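Local coordinates for FixG-related protein (Vibrio parahaemolyticus, PDB 2R39) that is of unknown function but may take part in iron-sulfur electron transport at the membrane, this piece being its C-terminal immunoglobulin-like domain, at residues K54-V59 with T93-I98; N33-K38 with V110-I115; S60-Q65 with P78-A83; L37-K42 with Q65-E70. All coordinates share one frame; numbering follows the deposited sequence.

Contact 1: residues K54-V59 with T93-I98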
loop_
_atom_site.group_PDB
_atom_site.type_symbol
_atom_site.label_atom_id
_atom_site.label_comp_id
_atom_site.label_asym_id
_atom_site.label_seq_id
_atom_site.Cartn_x
_atom_site.Cartn_y
_atom_site.Cartn_z
ATOM N N LYS A 54 -0.095 -7.611 1.582
ATOM C CA LYS A 54 -0.112 -9.055 1.618
ATOM C C LYS A 54 -0.798 -9.608 0.382
ATOM O O LYS A 54 -1.625 -8.914 -0.229
ATOM C CB LYS A 54 -0.688 -9.551 2.946
ATOM C CG LYS A 54 -2.143 -9.815 2.983
ATOM C CD LYS A 54 -2.502 -10.773 4.135
ATOM C CE LYS A 54 -1.939 -10.306 5.466
ATOM N NZ LYS A 54 -2.812 -10.759 6.608
ATOM N N GLY A 55 -0.395 -10.811 -0.030
ATOM C CA GLY A 55 -1.021 -11.481 -1.160
ATOM C C GLY A 55 -0.107 -11.796 -2.325
ATOM O O GLY A 55 -0.522 -12.485 -3.249
ATOM N N LEU A 56 1.130 -11.298 -2.288
ATOM C CA LEU A 56 2.113 -11.619 -3.345
ATOM C C LEU A 56 3.195 -12.539 -2.796
ATOM O O LEU A 56 3.736 -12.282 -1.720
ATOM C CB LEU A 56 2.736 -10.329 -3.910
ATOM C CG LEU A 56 1.785 -9.568 -4.844
ATOM C CD1 LEU A 56 2.164 -8.090 -5.003
ATOM C CD2 LEU A 56 1.744 -10.275 -6.211
ATOM N N ASN A 57 3.501 -13.610 -3.530
ATOM C CA ASN A 57 4.500 -14.601 -3.091
ATOM C C ASN A 57 5.943 -14.154 -3.354
ATOM O O ASN A 57 6.904 -14.669 -2.780
ATOM C CB ASN A 57 4.205 -15.965 -3.756
ATOM C CG ASN A 57 2.872 -16.551 -3.305
ATOM O OD1 ASN A 57 2.320 -16.160 -2.270
ATOM N ND2 ASN A 57 2.371 -17.493 -4.052
ATOM N N ASP A 58 6.074 -13.174 -4.232
ATOM C CA ASP A 58 7.347 -12.535 -4.524
ATOM C C ASP A 58 6.976 -11.105 -4.859
ATOM O O ASP A 58 6.115 -10.866 -5.717
ATOM C CB ASP A 58 8.035 -13.210 -5.714
ATOM C CG ASP A 58 9.269 -12.450 -6.186
ATOM O OD1 ASP A 58 9.112 -11.406 -6.875
ATOM O OD2 ASP A 58 10.390 -12.891 -5.878
ATOM N N VAL A 59 7.577 -10.145 -4.156
ATOM C CA VAL A 59 7.249 -8.756 -4.415
ATOM C C VAL A 59 8.356 -7.840 -3.898
ATOM O O VAL A 59 9.031 -8.139 -2.889
ATOM C CB VAL A 59 5.830 -8.359 -3.848
ATOM C CG1 VAL A 59 5.755 -8.565 -2.337
ATOM C CG2 VAL A 59 5.440 -6.914 -4.223
ATOM N N THR A 93 -3.781 -10.719 -9.158
ATOM C CA THR A 93 -3.615 -11.116 -7.781
ATOM C C THR A 93 -4.379 -10.170 -6.841
ATOM O O THR A 93 -4.217 -8.933 -6.912
ATOM C CB THR A 93 -2.118 -11.141 -7.418
ATOM O OG1 THR A 93 -1.406 -11.930 -8.388
ATOM C CG2 THR A 93 -1.887 -11.741 -6.041
ATOM N N THR A 94 -5.194 -10.749 -5.949
ATOM C CA THR A 94 -5.789 -9.981 -4.850
ATOM C C THR A 94 -4.758 -9.693 -3.789
ATOM O O THR A 94 -4.046 -10.600 -3.342
ATOM C CB THR A 94 -6.990 -10.724 -4.203
ATOM O OG1 THR A 94 -7.980 -10.894 -5.202
ATOM C CG2 THR A 94 -7.615 -9.874 -3.075
ATOM N N ILE A 95 -4.648 -8.414 -3.410
ATOM C CA ILE A 95 -3.711 -8.001 -2.388
ATOM C C ILE A 95 -4.466 -7.138 -1.385
ATOM O O ILE A 95 -5.581 -6.699 -1.665
ATOM C CB ILE A 95 -2.488 -7.220 -2.996
ATOM C CG1 ILE A 95 -2.968 -5.970 -3.768
ATOM C CG2 ILE A 95 -1.656 -8.159 -3.960
ATOM C CD1 ILE A 95 -1.852 -4.940 -4.167
ATOM N N GLN A 96 -3.856 -6.901 -0.230
ATOM C CA GLN A 96 -4.378 -5.949 0.729
ATOM C C GLN A 96 -3.225 -5.109 1.162
ATOM O O GLN A 96 -2.155 -5.649 1.487
ATOM C CB GLN A 96 -4.818 -6.654 2.000
ATOM C CG GLN A 96 -6.222 -7.144 2.045
ATOM C CD GLN A 96 -6.479 -7.737 3.404
ATOM O OE1 GLN A 96 -5.524 -8.088 4.121
ATOM N NE2 GLN A 96 -7.735 -7.817 3.788
ATOM N N PHE A 97 -3.444 -3.798 1.195
ATOM C CA PHE A 97 -2.549 -2.896 1.880
ATOM C C PHE A 97 -2.976 -2.787 3.340
ATOM O O PHE A 97 -4.189 -2.781 3.669
ATOM C CB PHE A 97 -2.563 -1.543 1.206
ATOM C CG PHE A 97 -1.913 -1.547 -0.153
ATOM C CD1 PHE A 97 -0.532 -1.500 -0.273
ATOM C CD2 PHE A 97 -2.691 -1.584 -1.309
ATOM C CE1 PHE A 97 0.078 -1.493 -1.526
ATOM C CE2 PHE A 97 -2.089 -1.577 -2.563
ATOM C CZ PHE A 97 -0.703 -1.537 -2.665
ATOM N N ILE A 98 -1.986 -2.741 4.224
ATOM C CA ILE A 98 -2.282 -2.800 5.629
ATOM C C ILE A 98 -1.583 -1.651 6.308
ATOM O O ILE A 98 -0.369 -1.480 6.145
ATOM C CB ILE A 98 -1.885 -4.166 6.212
ATOM C CG1 ILE A 98 -2.693 -5.277 5.498
ATOM C CG2 ILE A 98 -2.091 -4.196 7.756
ATOM C CD1 ILE A 98 -1.963 -6.586 5.405
HETATM O O HOH W 1 -3.173 -13.123 -3.038
#
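Lys54 and Gln96 form an antiparallel hydrogen-bonded pair, the last rung before the chain leaves the sheet. Lys54 N donates to Gln96 O at 2.8 Å, and Gln96 N returns the bond to Lys54 O at 3.0 Å. Lys54 O also takes a CA-H...O contact from Ile95 CA. One residue further on, direct pairing gives way to water. A single water donates to both Gly55 O and Thr94 O, 2.7 Å from each, and so bridges two carbonyls. Gly55 has a positive phi (120°), and its CA lies 3.8 Å from Thr94 O.

Side chains meet on two sides. Lys54 and Gln96 run side by side, and the lysine chain bends at chi3 (52°), with CE 3.7 Å from Ile98 CD1. Leu56 makes an apolar contact, its CG 3.8 Å from Ile95 CG2, while its CD2 meets Thr93 CG2 at 3.9 Å. Thr93 CG2 also touches Gly55 O.

Strand 92-101 lies between strands 47-54 and 106-115. Residues 55-59 then lead across to strand 60-62, a crossover between the two sheets of the immunoglobulin-like beta sandwich. Leu56 and Ile95 both reach Leu81 of strand 74-83.

Contact 2: residues N33-K38 with V110-I115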
loop_
_atom_site.group_PDB
_atom_site.type_symbol
_atom_site.label_atom_id
_atom_site.label_comp_id
_atom_site.label_asym_id
_atom_site.label_seq_id
_atom_site.Cartn_x
_atom_site.Cartn_y
_atom_site.Cartn_z
ATOM N N ASN A 33 3.273 -2.235 -10.594
ATOM C CA ASN A 33 1.970 -1.558 -10.510
ATOM C C ASN A 33 2.137 -0.355 -9.614
ATOM O O ASN A 33 2.821 -0.455 -8.599
ATOM C CB ASN A 33 0.891 -2.448 -9.857
ATOM C CG ASN A 33 0.192 -3.382 -10.833
ATOM O OD1 ASN A 33 -0.892 -3.894 -10.539
ATOM N ND2 ASN A 33 0.815 -3.642 -11.967
ATOM N N THR A 34 1.498 0.761 -9.954
ATOM C CA THR A 34 1.559 1.969 -9.118
ATOM C C THR A 34 0.260 2.236 -8.351
ATOM O O THR A 34 -0.846 1.923 -8.824
ATOM C CB THR A 34 1.924 3.231 -9.922
ATOM O OG1 THR A 34 0.956 3.434 -10.958
ATOM C CG2 THR A 34 3.324 3.118 -10.527
ATOM N N TYR A 35 0.426 2.833 -7.171
ATOM C CA TYR A 35 -0.643 3.089 -6.211
ATOM C C TYR A 35 -0.433 4.434 -5.528
ATOM O O TYR A 35 0.698 4.924 -5.442
ATOM C CB TYR A 35 -0.649 2.015 -5.113
ATOM C CG TYR A 35 -0.686 0.593 -5.625
ATOM C CD1 TYR A 35 -1.896 -0.067 -5.814
ATOM C CD2 TYR A 35 0.497 -0.091 -5.930
ATOM C CE1 TYR A 35 -1.930 -1.394 -6.293
ATOM C CE2 TYR A 35 0.470 -1.400 -6.415
ATOM C CZ TYR A 35 -0.742 -2.042 -6.593
ATOM O OH TYR A 35 -0.761 -3.339 -7.055
ATOM N N THR A 36 -1.518 5.008 -5.014
ATOM C CA THR A 36 -1.413 6.097 -4.044
ATOM C C THR A 36 -2.187 5.742 -2.779
ATOM O O THR A 36 -3.390 5.452 -2.828
ATOM C CB THR A 36 -1.906 7.428 -4.632
ATOM O OG1 THR A 36 -1.179 7.696 -5.835
ATOM C CG2 THR A 36 -1.679 8.576 -3.647
ATOM N N LEU A 37 -1.480 5.728 -1.654
ATOM C CA LEU A 37 -2.119 5.551 -0.353
ATOM C C LEU A 37 -2.484 6.915 0.236
ATOM O O LEU A 37 -1.676 7.826 0.212
ATOM C CB LEU A 37 -1.201 4.790 0.616
ATOM C CG LEU A 37 -0.539 3.471 0.194
ATOM C CD1 LEU A 37 0.151 2.791 1.398
ATOM C CD2 LEU A 37 -1.496 2.520 -0.451
ATOM N N LYS A 38 -3.704 7.047 0.748
ATOM C CA LYS A 38 -4.106 8.228 1.517
ATOM C C LYS A 38 -4.268 7.819 2.974
ATOM O O LYS A 38 -5.038 6.915 3.287
ATOM C CB LYS A 38 -5.422 8.797 0.980
ATOM C CG LYS A 38 -5.965 10.000 1.763
ATOM C CD LYS A 38 -7.287 10.522 1.179
ATOM C CE LYS A 38 -7.079 11.214 -0.167
ATOM N NZ LYS A 38 -8.336 11.806 -0.756
ATOM N N VAL A 110 -6.972 -2.502 3.362
ATOM C CA VAL A 110 -7.690 -2.063 2.165
ATOM C C VAL A 110 -7.315 -3.011 1.033
ATOM O O VAL A 110 -6.130 -3.167 0.699
ATOM C CB VAL A 110 -7.344 -0.586 1.791
ATOM C CG1 VAL A 110 -8.185 -0.120 0.599
ATOM C CG2 VAL A 110 -7.591 0.349 2.987
ATOM N N GLU A 111 -8.318 -3.636 0.437
ATOM C CA GLU A 111 -8.062 -4.582 -0.613
ATOM C C GLU A 111 -7.773 -3.860 -1.912
ATOM O O GLU A 111 -8.383 -2.846 -2.191
ATOM C CB GLU A 111 -9.264 -5.492 -0.786
ATOM C CG GLU A 111 -8.976 -6.626 -1.713
ATOM C CD GLU A 111 -10.115 -7.596 -1.802
ATOM O OE1 GLU A 111 -10.427 -8.265 -0.784
ATOM O OE2 GLU A 111 -10.684 -7.709 -2.895
ATOM N N SER A 112 -6.860 -4.404 -2.722
ATOM C CA SER A 112 -6.570 -3.831 -4.031
ATOM C C SER A 112 -6.162 -4.969 -4.969
ATOM O O SER A 112 -6.448 -6.130 -4.696
ATOM C CB SER A 112 -5.456 -2.776 -3.891
ATOM O OG SER A 112 -5.183 -2.137 -5.128
ATOM N N ARG A 113 -5.466 -4.652 -6.052
ATOM C CA ARG A 113 -5.127 -5.687 -7.035
ATOM C C ARG A 113 -3.698 -5.524 -7.501
ATOM O O ARG A 113 -3.224 -4.408 -7.561
ATOM C CB ARG A 113 -6.042 -5.566 -8.254
ATOM C CG ARG A 113 -7.552 -5.804 -7.988
ATOM C CD ARG A 113 -7.876 -7.269 -7.694
ATOM N NE ARG A 113 -9.317 -7.465 -7.502
ATOM C CZ ARG A 113 -9.929 -7.449 -6.331
ATOM N NH1 ARG A 113 -9.230 -7.220 -5.220
ATOM N NH2 ARG A 113 -11.246 -7.601 -6.286
ATOM N N PHE A 114 -3.017 -6.633 -7.812
ATOM C CA PHE A 114 -1.768 -6.559 -8.573
ATOM C C PHE A 114 -2.035 -7.277 -9.881
ATOM O O PHE A 114 -2.452 -8.443 -9.881
ATOM C CB PHE A 114 -0.555 -7.199 -7.863
ATOM C CG PHE A 114 0.757 -6.956 -8.608
ATOM C CD1 PHE A 114 1.534 -5.834 -8.328
ATOM C CD2 PHE A 114 1.165 -7.803 -9.646
ATOM C CE1 PHE A 114 2.721 -5.587 -9.043
ATOM C CE2 PHE A 114 2.344 -7.557 -10.354
ATOM C CZ PHE A 114 3.106 -6.453 -10.061
ATOM N N ILE A 115 -1.795 -6.581 -10.986
ATOM C CA ILE A 115 -2.183 -7.072 -12.305
ATOM C C ILE A 115 -1.001 -6.993 -13.269
ATOM O O ILE A 115 -0.344 -5.949 -13.386
ATOM C CB ILE A 115 -3.441 -6.322 -12.843
ATOM C CG1 ILE A 115 -4.564 -6.345 -11.789
ATOM C CG2 ILE A 115 -3.955 -6.931 -14.182
ATOM C CD1 ILE A 115 -5.790 -5.501 -12.157
#
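Ser112 is the first residue of strand 110-115 to meet strand 33-38. Its OG lies at the edge of the Tyr35 ring, 3.5 Å from CE1.

Arg113 contributes its backbone. Tyr35 OH donates to Arg113 O at 2.7 Å, and this carbonyl oxygen lies in the plane of the tyrosine ring, at its edge. The bond fixes the end of a buried ring and satisfies its hydroxyl. The arginine side chain turns back to its own strand, where NH1 forms a salt bridge with Glu111 OE2 and a second bond to Ser112 O.

Phe114 presents a ring face to Asn33. The asparagine amide is stacked over it, with the two planes 20° apart and CG offset toward the rim. Tyr35 crosses the phenylalanine at about a right angle, its OH 3.6 Å from Phe114 CD1.

Ile115 closes the contact with its backbone. Asn33 OD1 accepts from Ile115 N and Asn33 ND2 donates to Ile115 O, both at 2.9 Å. One side chain thus takes up both polar groups of Ile115, much as a neighbouring strand would. Asn33 OD1 has a second donor in Arg17 NH2.

This is face-to-face packing of the two sheets of an immunoglobulin-like beta sandwich. The two strands belong to different sheets, and their axes pass 8.0 Å apart at 158°. Strand 31-41 runs between strands 11-17 and 74-83. Strand 106-115 is outermost in its own sheet, next to strand 92-101, whose Phe97 meets Tyr35 edge-to-face.

Contact 3: residues S60-Q65 with P78-A83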
loop_
_atom_site.group_PDB
_atom_site.type_symbol
_atom_site.label_atom_id
_atom_site.label_comp_id
_atom_site.label_asym_id
_atom_site.label_seq_id
_atom_site.Cartn_x
_atom_site.Cartn_y
_atom_site.Cartn_z
ATOM N N SER A 60 8.571 -6.769 -4.651
ATOM C CA SER A 60 9.374 -5.641 -4.218
ATOM C C SER A 60 8.448 -4.485 -3.882
ATOM O O SER A 60 7.440 -4.260 -4.569
ATOM C CB SER A 60 10.341 -5.220 -5.318
ATOM O OG SER A 60 11.235 -6.269 -5.616
ATOM N N TRP A 61 8.767 -3.807 -2.786
ATOM C CA TRP A 61 8.068 -2.608 -2.350
ATOM C C TRP A 61 8.937 -1.406 -2.711
ATOM O O TRP A 61 10.164 -1.434 -2.531
ATOM C CB TRP A 61 7.840 -2.671 -0.832
ATOM C CG TRP A 61 7.127 -1.497 -0.221
ATOM C CD1 TRP A 61 7.660 -0.246 0.047
ATOM C CD2 TRP A 61 5.776 -1.468 0.260
ATOM N NE1 TRP A 61 6.703 0.551 0.640
ATOM C CE2 TRP A 61 5.543 -0.173 0.783
ATOM C CE3 TRP A 61 4.727 -2.409 0.284
ATOM C CZ2 TRP A 61 4.299 0.207 1.322
ATOM C CZ3 TRP A 61 3.498 -2.036 0.829
ATOM C CH2 TRP A 61 3.294 -0.739 1.338
ATOM N N TYR A 62 8.299 -0.360 -3.226
ATOM C CA TYR A 62 8.977 0.880 -3.574
ATOM C C TYR A 62 8.199 2.091 -3.065
ATOM O O TYR A 62 7.249 2.544 -3.706
ATOM C CB TYR A 62 9.190 0.984 -5.078
ATOM C CG TYR A 62 9.961 -0.164 -5.692
ATOM C CD1 TYR A 62 11.353 -0.185 -5.657
ATOM C CD2 TYR A 62 9.294 -1.202 -6.353
ATOM C CE1 TYR A 62 12.076 -1.233 -6.240
ATOM C CE2 TYR A 62 10.005 -2.257 -6.938
ATOM C CZ TYR A 62 11.397 -2.264 -6.870
ATOM O OH TYR A 62 12.119 -3.297 -7.445
ATOM N N GLY A 63 8.577 2.593 -1.893
ATOM C CA GLY A 63 7.972 3.817 -1.349
ATOM C C GLY A 63 7.901 3.796 0.163
ATOM O O GLY A 63 8.487 2.911 0.793
ATOM N N LYS A 64 7.179 4.754 0.746
ATOM C CA LYS A 64 7.038 4.840 2.207
ATOM C C LYS A 64 6.571 3.549 2.852
ATOM O O LYS A 64 5.617 2.909 2.396
ATOM C CB LYS A 64 6.107 5.977 2.642
ATOM C CG LYS A 64 6.711 7.341 2.614
ATOM C CD LYS A 64 7.812 7.574 3.662
ATOM C CE LYS A 64 8.259 9.015 3.581
ATOM N NZ LYS A 64 9.686 9.280 3.946
ATOM N N GLN A 65 7.258 3.188 3.928
ATOM C CA GLN A 65 6.983 1.982 4.677
ATOM C C GLN A 65 6.573 2.298 6.127
ATOM O O GLN A 65 5.712 1.631 6.699
ATOM C CB GLN A 65 8.243 1.098 4.686
ATOM C CG GLN A 65 8.021 -0.225 5.330
ATOM C CD GLN A 65 9.170 -1.177 5.145
ATOM O OE1 GLN A 65 10.215 -1.062 5.799
ATOM N NE2 GLN A 65 8.967 -2.159 4.277
ATOM N N PRO A 78 2.345 8.241 -2.969
ATOM C CA PRO A 78 2.599 7.530 -4.212
ATOM C C PRO A 78 3.641 6.430 -4.000
ATOM O O PRO A 78 4.630 6.634 -3.294
ATOM C CB PRO A 78 3.158 8.624 -5.134
ATOM C CG PRO A 78 3.711 9.631 -4.227
ATOM C CD PRO A 78 2.825 9.635 -3.034
HETATM N N MSE A 79 3.416 5.272 -4.607
HETATM C CA MSE A 79 4.328 4.146 -4.444
HETATM C C MSE A 79 4.140 3.160 -5.583
HETATM O O MSE A 79 3.223 3.298 -6.395
HETATM C CB MSE A 79 4.034 3.430 -3.125
HETATM C CG MSE A 79 2.616 2.830 -3.076
HETATM SE SE MSE A 79 2.437 1.641 -1.583
HETATM C CE MSE A 79 3.703 0.251 -2.135
ATOM N N SER A 80 5.008 2.157 -5.637
ATOM C CA SER A 80 4.800 1.045 -6.549
ATOM C C SER A 80 5.200 -0.307 -5.932
ATOM O O SER A 80 5.926 -0.367 -4.908
ATOM C CB SER A 80 5.488 1.312 -7.889
ATOM O OG SER A 80 6.873 1.108 -7.813
ATOM N N LEU A 81 4.674 -1.372 -6.539
ATOM C CA LEU A 81 5.017 -2.756 -6.213
ATOM C C LEU A 81 5.608 -3.397 -7.454
ATOM O O LEU A 81 5.110 -3.162 -8.562
ATOM C CB LEU A 81 3.758 -3.545 -5.788
ATOM C CG LEU A 81 3.053 -3.150 -4.470
ATOM C CD1 LEU A 81 1.829 -4.056 -4.229
ATOM C CD2 LEU A 81 4.008 -3.204 -3.285
ATOM N N GLY A 82 6.666 -4.188 -7.275
ATOM C CA GLY A 82 7.264 -4.965 -8.367
ATOM C C GLY A 82 7.160 -6.447 -8.045
ATOM O O GLY A 82 7.321 -6.846 -6.892
ATOM N N ALA A 83 6.867 -7.276 -9.038
ATOM C CA ALA A 83 6.832 -8.710 -8.804
ATOM C C ALA A 83 7.488 -9.431 -9.953
ATOM O O ALA A 83 7.359 -9.010 -11.092
ATOM C CB ALA A 83 5.369 -9.195 -8.636
HETATM O O HOH W 2 5.056 6.196 -0.637
#
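Trp61 and Met79, a selenomethionine, make the main side-chain contact. The Met79 CE methyl sits over the centre of the six-membered ring of Trp61, 3.3 Å from the centroid and 7° off the ring normal. This is a CH-pi contact. The selenium lies obliquely, 4.2 Å from the same centroid, which adds a Met-aromatic contact. Met79 holds CG between its backbone N and carbonyl carbon (chi1 62°), and the bend at chi3 (-65°) turns the methyl onto the ring.

The indole of Trp61 is held in its rotation by NE1, which donates to Gly63 O at 3.0 Å and weakly to Lys64 O, both in the ring plane. Leu81 CD2 packs 3.7 Å from Trp61 CE3.

On the other face of the sheet, Tyr62 CB lies 3.6 Å from Ser80 OG. The tyrosine ring leans back along the strand toward Gly82. It turns its edge to Gly82 N, with Tyr62 CE2 3.9 Å from that nitrogen. Tyr62 OH and Ser60 OG both bind the carboxylate of Glu30.

Ser60 pairs with Gly82 and Tyr62 with Ser80 through four backbone bonds, the shortest from Ser60 N to Gly82 O at 2.6 Å. Trp61 and Leu81 form the non-hydrogen-bonded pair between them. Beyond Gly63 a water links Lys64 N to Pro78 O.

This is an antiparallel pair at the edge of one sheet of an immunoglobulin-like beta sandwich. Short strand 60-62 borders strand 74-83, with Met79 and Leu81 turned to the core and Tyr62 to the outer face.

Contact 4: residues L37-K42 with Q65-E70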
loop_
_atom_site.group_PDB
_atom_site.type_symbol
_atom_site.label_atom_id
_atom_site.label_comp_id
_atom_site.label_asym_id
_atom_site.label_seq_id
_atom_site.Cartn_x
_atom_site.Cartn_y
_atom_site.Cartn_z
ATOM N N LEU A 37 -1.480 5.728 -1.654
ATOM C CA LEU A 37 -2.119 5.551 -0.353
ATOM C C LEU A 37 -2.484 6.915 0.236
ATOM O O LEU A 37 -1.676 7.826 0.212
ATOM C CB LEU A 37 -1.201 4.790 0.616
ATOM C CG LEU A 37 -0.539 3.471 0.194
ATOM C CD1 LEU A 37 0.151 2.791 1.398
ATOM C CD2 LEU A 37 -1.496 2.520 -0.451
ATOM N N LYS A 38 -3.704 7.047 0.748
ATOM C CA LYS A 38 -4.106 8.228 1.517
ATOM C C LYS A 38 -4.268 7.819 2.974
ATOM O O LYS A 38 -5.038 6.915 3.287
ATOM C CB LYS A 38 -5.422 8.797 0.980
ATOM C CG LYS A 38 -5.965 10.000 1.763
ATOM C CD LYS A 38 -7.287 10.522 1.179
ATOM C CE LYS A 38 -7.079 11.214 -0.167
ATOM N NZ LYS A 38 -8.336 11.806 -0.756
ATOM N N VAL A 39 -3.530 8.474 3.860
ATOM C CA VAL A 39 -3.522 8.108 5.266
ATOM C C VAL A 39 -3.926 9.307 6.116
ATOM O O VAL A 39 -3.452 10.414 5.901
ATOM C CB VAL A 39 -2.118 7.594 5.705
ATOM C CG1 VAL A 39 -2.028 7.462 7.217
ATOM C CG2 VAL A 39 -1.772 6.265 5.022
ATOM N N ILE A 40 -4.805 9.085 7.082
ATOM C CA ILE A 40 -5.149 10.156 8.012
ATOM C C ILE A 40 -4.993 9.748 9.478
ATOM O O ILE A 40 -5.361 8.637 9.868
ATOM C CB ILE A 40 -6.546 10.785 7.724
ATOM C CG1 ILE A 40 -6.880 11.830 8.795
ATOM C CG2 ILE A 40 -7.640 9.743 7.620
ATOM C CD1 ILE A 40 -7.888 12.798 8.364
ATOM N N ASN A 41 -4.405 10.646 10.266
ATOM C CA ASN A 41 -4.364 10.515 11.711
ATOM C C ASN A 41 -5.582 11.236 12.291
ATOM O O ASN A 41 -5.681 12.461 12.211
ATOM C CB ASN A 41 -3.076 11.142 12.230
ATOM C CG ASN A 41 -2.934 11.065 13.747
ATOM O OD1 ASN A 41 -3.853 10.668 14.478
ATOM N ND2 ASN A 41 -1.767 11.454 14.222
ATOM N N LYS A 42 -6.510 10.480 12.867
ATOM C CA LYS A 42 -7.757 11.069 13.368
ATOM C C LYS A 42 -7.698 11.367 14.864
ATOM O O LYS A 42 -8.711 11.720 15.478
ATOM C CB LYS A 42 -8.939 10.159 13.053
ATOM C CG LYS A 42 -9.186 9.958 11.566
ATOM C CD LYS A 42 -10.425 9.104 11.339
ATOM C CE LYS A 42 -10.426 8.532 9.945
ATOM N NZ LYS A 42 -11.812 8.264 9.530
ATOM N N GLN A 65 7.258 3.188 3.928
ATOM C CA GLN A 65 6.983 1.982 4.677
ATOM C C GLN A 65 6.573 2.298 6.127
ATOM O O GLN A 65 5.712 1.631 6.699
ATOM C CB GLN A 65 8.243 1.098 4.686
ATOM C CG GLN A 65 8.021 -0.225 5.330
ATOM C CD GLN A 65 9.170 -1.177 5.145
ATOM O OE1 GLN A 65 10.215 -1.062 5.799
ATOM N NE2 GLN A 65 8.967 -2.159 4.277
ATOM N N THR A 66 7.246 3.269 6.730
ATOM C CA THR A 66 6.997 3.657 8.104
ATOM C C THR A 66 6.910 5.175 8.086
ATOM O O THR A 66 7.794 5.833 7.533
ATOM C CB THR A 66 8.163 3.197 9.027
ATOM O OG1 THR A 66 8.250 1.766 9.006
ATOM C CG2 THR A 66 7.935 3.637 10.458
ATOM N N ILE A 67 5.875 5.730 8.707
ATOM C CA ILE A 67 5.623 7.178 8.655
ATOM C C ILE A 67 5.217 7.757 10.007
ATOM O O ILE A 67 4.634 7.053 10.827
ATOM C CB ILE A 67 4.511 7.530 7.616
ATOM C CG1 ILE A 67 3.285 6.624 7.811
ATOM C CG2 ILE A 67 5.026 7.379 6.200
ATOM C CD1 ILE A 67 2.095 6.963 6.946
ATOM N N GLN A 68 5.550 9.031 10.235
ATOM C CA GLN A 68 5.043 9.794 11.374
ATOM C C GLN A 68 3.990 10.785 10.874
ATOM O O GLN A 68 4.255 11.571 9.955
ATOM C CB GLN A 68 6.174 10.580 12.064
ATOM C CG GLN A 68 6.934 9.814 13.123
ATOM C CD GLN A 68 7.947 10.673 13.849
ATOM O OE1 GLN A 68 7.834 11.913 13.894
ATOM N NE2 GLN A 68 8.948 10.026 14.438
ATOM N N VAL A 69 2.801 10.745 11.472
ATOM C CA VAL A 69 1.668 11.555 11.008
ATOM C C VAL A 69 1.143 12.463 12.125
ATOM O O VAL A 69 0.884 12.002 13.236
ATOM C CB VAL A 69 0.527 10.658 10.460
ATOM C CG1 VAL A 69 -0.552 11.493 9.758
ATOM C CG2 VAL A 69 1.087 9.621 9.503
ATOM N N GLU A 70 0.996 13.754 11.819
ATOM C CA GLU A 70 0.558 14.758 12.795
ATOM C C GLU A 70 -0.955 14.691 13.023
ATOM O O GLU A 70 -1.677 14.159 12.181
ATOM C CB GLU A 70 0.970 16.168 12.338
ATOM C CG GLU A 70 2.482 16.438 12.343
ATOM C CD GLU A 70 3.060 16.583 13.740
ATOM O OE1 GLU A 70 2.329 17.006 14.660
ATOM O OE2 GLU A 70 4.260 16.291 13.923
#
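Asn41 and Val69 meet through one polar and one apolar contact. Asn41 ND2 donates to Val69 O at 2.9 Å. The oxygen lies in the amide plane of the asparagine, but the donor sits above the carbonyl plane of Val69. Asn41 CB packs 3.6 Å from Val69 CG1, and Glu70 O also lies close to it. Further back along the strand, Val39 CG1 and Ile67 CD1 approach tip to tip at 4.2 Å. Val39 CG1 also lies 4.4 Å from Val69 CG2, so one valine methyl faces both residues.

A chi1 of 180° swings the Asn41 amide away from its own backbone N and across to strand 66-69. The next shell fixes its rotation. Asn41 OD1 is bonded to Thr43 OG1, and ND2 has a second acceptor in Gln45 O. This buried amide therefore ties the turn after strand 31-41 to the end of strand 66-69. There Glu70 N is bonded to Glu73 OE1.

Strands 37-41 and 66-69 pack face to face from the two sheets of the immunoglobulin-like sandwich, their axes 8.2 Å apart at 45°. Strand 66-69 is outermost beside strand 47-54, whose Tyr49 touches Asn41 and Val69. Strand 74-83 adds Leu75 and Leu77 against Val69 and Ile67.

All four contacts lie in one beta sandwich of two antiparallel sheets. Contact 3 pairs neighbouring strands of one sheet. Contact 1 pairs strand 92-101 of the other with the end of strand 47-54 and packs it against the loop that follows. Contacts 2 and 4 join the sheets face to face, both from strand 31-41, with centres about 16 Å apart. The centres of contacts 1, 2 and 3 lie about 10 to 11 Å from one another, those of contacts 1 and 4 about 20 Å apart. Along the chain, residues 33-38 and 110-115 enclose both segments of contacts 1 and 3. Early and late strands thus share one core, with Tyr35, Leu37, Met79, Leu81 and Phe97.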